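Local coordinates for peptidase S9 prolyl oligopeptidase catalytic domain-containing protein (Pyrococcus horikoshii, PDB 4HXF) that probably cleaves peptides as a serine protease of the prolyl oligopeptidase family, assembling into a self-compartmentalizing hexamer that selects its substrates, at residues A[317-321]-A[348-352]. Residues are numbered along the deposited sequence; the frame is centred on the assembly and turned at random.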
ATOM      1  N   GLU A 317      40.930 -17.173 -13.723  1.00 15.48           N
ATOM      2  CA  GLU A 317      40.707 -16.027 -14.567  1.00 17.05           C
ATOM      3  C   GLU A 317      41.996 -15.758 -15.360  1.00 17.28           C
ATOM      4  O   GLU A 317      43.072 -16.062 -14.881  1.00 15.86           O
ATOM      5  CB  GLU A 317      40.343 -14.875 -13.659  1.00 19.15           C
ATOM      6  CG  GLU A 317      40.111 -13.560 -14.247  1.00 22.86           C
ATOM      7  CD  GLU A 317      39.378 -12.667 -13.311  1.00 25.18           C
ATOM      8  OE1 GLU A 317      39.781 -11.528 -13.221  1.00 19.17           O
ATOM      9  OE2 GLU A 317      38.380 -13.064 -12.652  1.00 28.26           O
ATOM     10  N   THR A 318      41.892 -15.102 -16.520  1.00 16.21           N
ATOM     11  CA  THR A 318      43.021 -14.716 -17.344  1.00 15.70           C
ATOM     12  C   THR A 318      42.843 -13.238 -17.777  1.00 17.30           C
ATOM     13  O   THR A 318      41.855 -12.613 -17.411  1.00 15.93           O
ATOM     14  CB  THR A 318      43.152 -15.600 -18.592  1.00 16.68           C
ATOM     15  OG1 THR A 318      42.016 -15.291 -19.441  1.00 17.37           O
ATOM     16  CG2 THR A 318      43.144 -17.112 -18.172  1.00 17.32           C
ATOM     17  N   ALA A 319      43.858 -12.653 -18.452  1.00 17.50           N
ATOM     18  CA  ALA A 319      43.786 -11.269 -18.918  1.00 16.93           C
ATOM     19  C   ALA A 319      42.589 -11.060 -19.845  1.00 17.39           C
ATOM     20  O   ALA A 319      42.076  -9.946 -19.868  1.00 18.93           O
ATOM     21  CB  ALA A 319      45.033 -10.847 -19.663  1.00 16.66           C
ATOM     22  N   THR A 320      42.193 -12.135 -20.519  1.00 17.31           N
ATOM     23  CA  THR A 320      41.127 -11.942 -21.511  1.00 18.61           C
ATOM     24  C   THR A 320      39.815 -12.686 -21.198  1.00 19.43           C
ATOM     25  O   THR A 320      38.920 -12.640 -22.015  1.00 18.69           O
ATOM     26  CB  THR A 320      41.609 -12.352 -22.920  1.00 18.26           C
ATOM     27  OG1 THR A 320      41.967 -13.761 -22.958  1.00 18.64           O
ATOM     28  CG2 THR A 320      42.757 -11.489 -23.370  1.00 19.20           C
ATOM     29  N   ARG A 321      39.689 -13.371 -20.075  1.00 18.27           N
ATOM     30  CA  ARG A 321      38.456 -14.106 -19.692  1.00 17.49           C
ATOM     31  C   ARG A 321      38.202 -14.000 -18.190  1.00 17.26           C
ATOM     32  O   ARG A 321      39.080 -14.323 -17.394  1.00 17.37           O
ATOM     33  CB  ARG A 321      38.563 -15.633 -19.978  1.00 18.81           C
ATOM     34  CG  ARG A 321      38.405 -15.949 -21.497  1.00 21.56           C
ATOM     35  CD  ARG A 321      36.972 -15.657 -21.959  1.00 22.18           C
ATOM     36  NE  ARG A 321      36.005 -16.639 -21.402  1.00 25.39           N
ATOM     37  CZ  ARG A 321      35.632 -17.804 -21.969  1.00 23.90           C
ATOM     38  NH1 ARG A 321      34.832 -18.686 -21.312  1.00 20.80           N
ATOM     39  NH2 ARG A 321      36.079 -18.089 -23.196  1.00 26.65           N
ATOM     40  N   THR A 348      39.032  -9.752 -27.836  1.00 22.64           N
ATOM     41  CA  THR A 348      39.818  -9.441 -26.681  1.00 20.47           C
ATOM     42  C   THR A 348      41.315  -9.233 -27.116  1.00 20.68           C
ATOM     43  O   THR A 348      41.708  -9.508 -28.261  1.00 20.73           O
ATOM     44  CB  THR A 348      39.740 -10.456 -25.549  1.00 20.70           C
ATOM     45  OG1 THR A 348      40.028 -11.748 -26.104  1.00 21.14           O
ATOM     46  CG2 THR A 348      38.433 -10.432 -24.848  1.00 22.05           C
ATOM     47  N   PHE A 349      42.085  -8.617 -26.240  1.00 20.62           N
ATOM     48  CA  PHE A 349      43.470  -8.187 -26.512  1.00 23.25           C
ATOM     49  C   PHE A 349      44.392  -8.783 -25.456  1.00 22.35           C
ATOM     50  O   PHE A 349      44.235  -8.504 -24.271  1.00 22.42           O
ATOM     51  CB  PHE A 349      43.538  -6.674 -26.470  1.00 24.24           C
ATOM     52  CG  PHE A 349      42.546  -5.964 -27.380  1.00 25.03           C
ATOM     53  CD1 PHE A 349      41.225  -5.832 -27.032  1.00 22.73           C
ATOM     54  CD2 PHE A 349      42.956  -5.478 -28.616  1.00 30.68           C
ATOM     55  CE1 PHE A 349      40.312  -5.250 -27.855  1.00 27.96           C
ATOM     56  CE2 PHE A 349      42.068  -4.857 -29.428  1.00 27.91           C
ATOM     57  CZ  PHE A 349      40.752  -4.720 -29.064  1.00 30.47           C
ATOM     58  N   GLU A 350      45.273  -9.687 -25.865  1.00 20.77           N
ATOM     59  CA  GLU A 350      46.223 -10.330 -24.945  1.00 23.14           C
ATOM     60  C   GLU A 350      47.348  -9.344 -24.702  1.00 20.79           C
ATOM     61  O   GLU A 350      47.886  -8.848 -25.687  1.00 22.61           O
ATOM     62  CB  GLU A 350      46.875 -11.541 -25.627  1.00 28.63           C
ATOM     63  CG  GLU A 350      45.999 -12.772 -25.748  1.00 36.85           C
ATOM     64  CD  GLU A 350      45.419 -13.264 -24.450  1.00 44.29           C
ATOM     65  OE1 GLU A 350      46.027 -13.091 -23.342  1.00 43.41           O
ATOM     66  OE2 GLU A 350      44.300 -13.836 -24.577  1.00 56.00           O
ATOM     67  N   PRO A 351      47.732  -9.091 -23.459  1.00 19.25           N
ATOM     68  CA  PRO A 351      48.831  -8.191 -23.154  1.00 18.32           C
ATOM     69  C   PRO A 351      50.149  -8.841 -23.593  1.00 19.47           C
ATOM     70  O   PRO A 351      50.291 -10.102 -23.656  1.00 22.67           O
ATOM     71  CB  PRO A 351      48.730  -8.001 -21.660  1.00 20.36           C
ATOM     72  CG  PRO A 351      47.884  -9.061 -21.140  1.00 25.10           C
ATOM     73  CD  PRO A 351      46.995  -9.510 -22.249  1.00 20.26           C
ATOM     74  N   ARG A 352      51.063  -8.006 -23.998  1.00 17.47           N
ATOM     75  CA  ARG A 352      52.454  -8.387 -24.292  1.00 18.41           C
ATOM     76  C   ARG A 352      53.347  -8.020 -23.111  1.00 18.54           C
ATOM     77  O   ARG A 352      53.450  -6.804 -22.779  1.00 17.93           O
ATOM     78  CB  ARG A 352      52.951  -7.686 -25.550  1.00 21.85           C
ATOM     79  CG  ARG A 352      54.460  -7.966 -25.793  1.00 26.43           C
ATOM     80  CD  ARG A 352      54.960  -7.663 -27.164  1.00 34.36           C
ATOM     81  NE  ARG A 352      54.521  -8.677 -28.126  1.00 39.38           N
ATOM     82  CZ  ARG A 352      54.828  -8.657 -29.429  1.00 42.80           C
ATOM     83  NH1 ARG A 352      55.582  -7.679 -29.956  1.00 44.98           N
ATOM     84  NH2 ARG A 352      54.337  -9.582 -30.223  1.00 47.61           N
TER
HETATM   85  O   HOH W   1      44.493 -14.389 -21.718  1.00 36.01           O
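T320 and E350 meet where a hairpin turn of the last beta-propeller blade, between strands 312-317 and 324-328, faces the linker that runs into the alpha/beta-hydrolase sheet. The turn has A319 and T320 at its corners, with type I backbone angles, and is closed by a backbone hydrogen bond from T318 N to R321 O. Its T318 OG1 also takes weak bonds from the N-H groups of T320 and R321. T320 OG1 donates to E350 OE2 at 2.8 Å, reaching the syn side of the carboxylate from 28° out of its plane. The two side chains cross nearly perpendicularly, and T320 CG2 also sits close to E350 OE2, at 3.1 Å. E350 gets there by bending at chi2 (-55°), which turns its acid group back to the turn. A water joins the pair: it donates to E350 OE1 at 2.6 Å and weakly accepts from T320 N, so both carboxylate oxygens are engaged. The same methyl, T320 CG2, also lies 3.5 Å from F349 O, while T348 packs its CB against T320 CB at 3.7 Å. One residue earlier in the turn, A319 CB touches P351 CD at 3.5 Å, an apolar contact. Cutting T320 back to an alanine removes OG1 and CG2, which would probably leave E350 OE2 without its hydroxyl donor and open a gap beside the carboxylate and the F349 carbonyl. On the linker itself, F349 packs on helix 398-405 and P351 on strand 361-368. This is domain-to-domain packing, away from the active site and the magnesium sites, in the propeller-plus-hydrolase architecture of prolyl oligopeptidases.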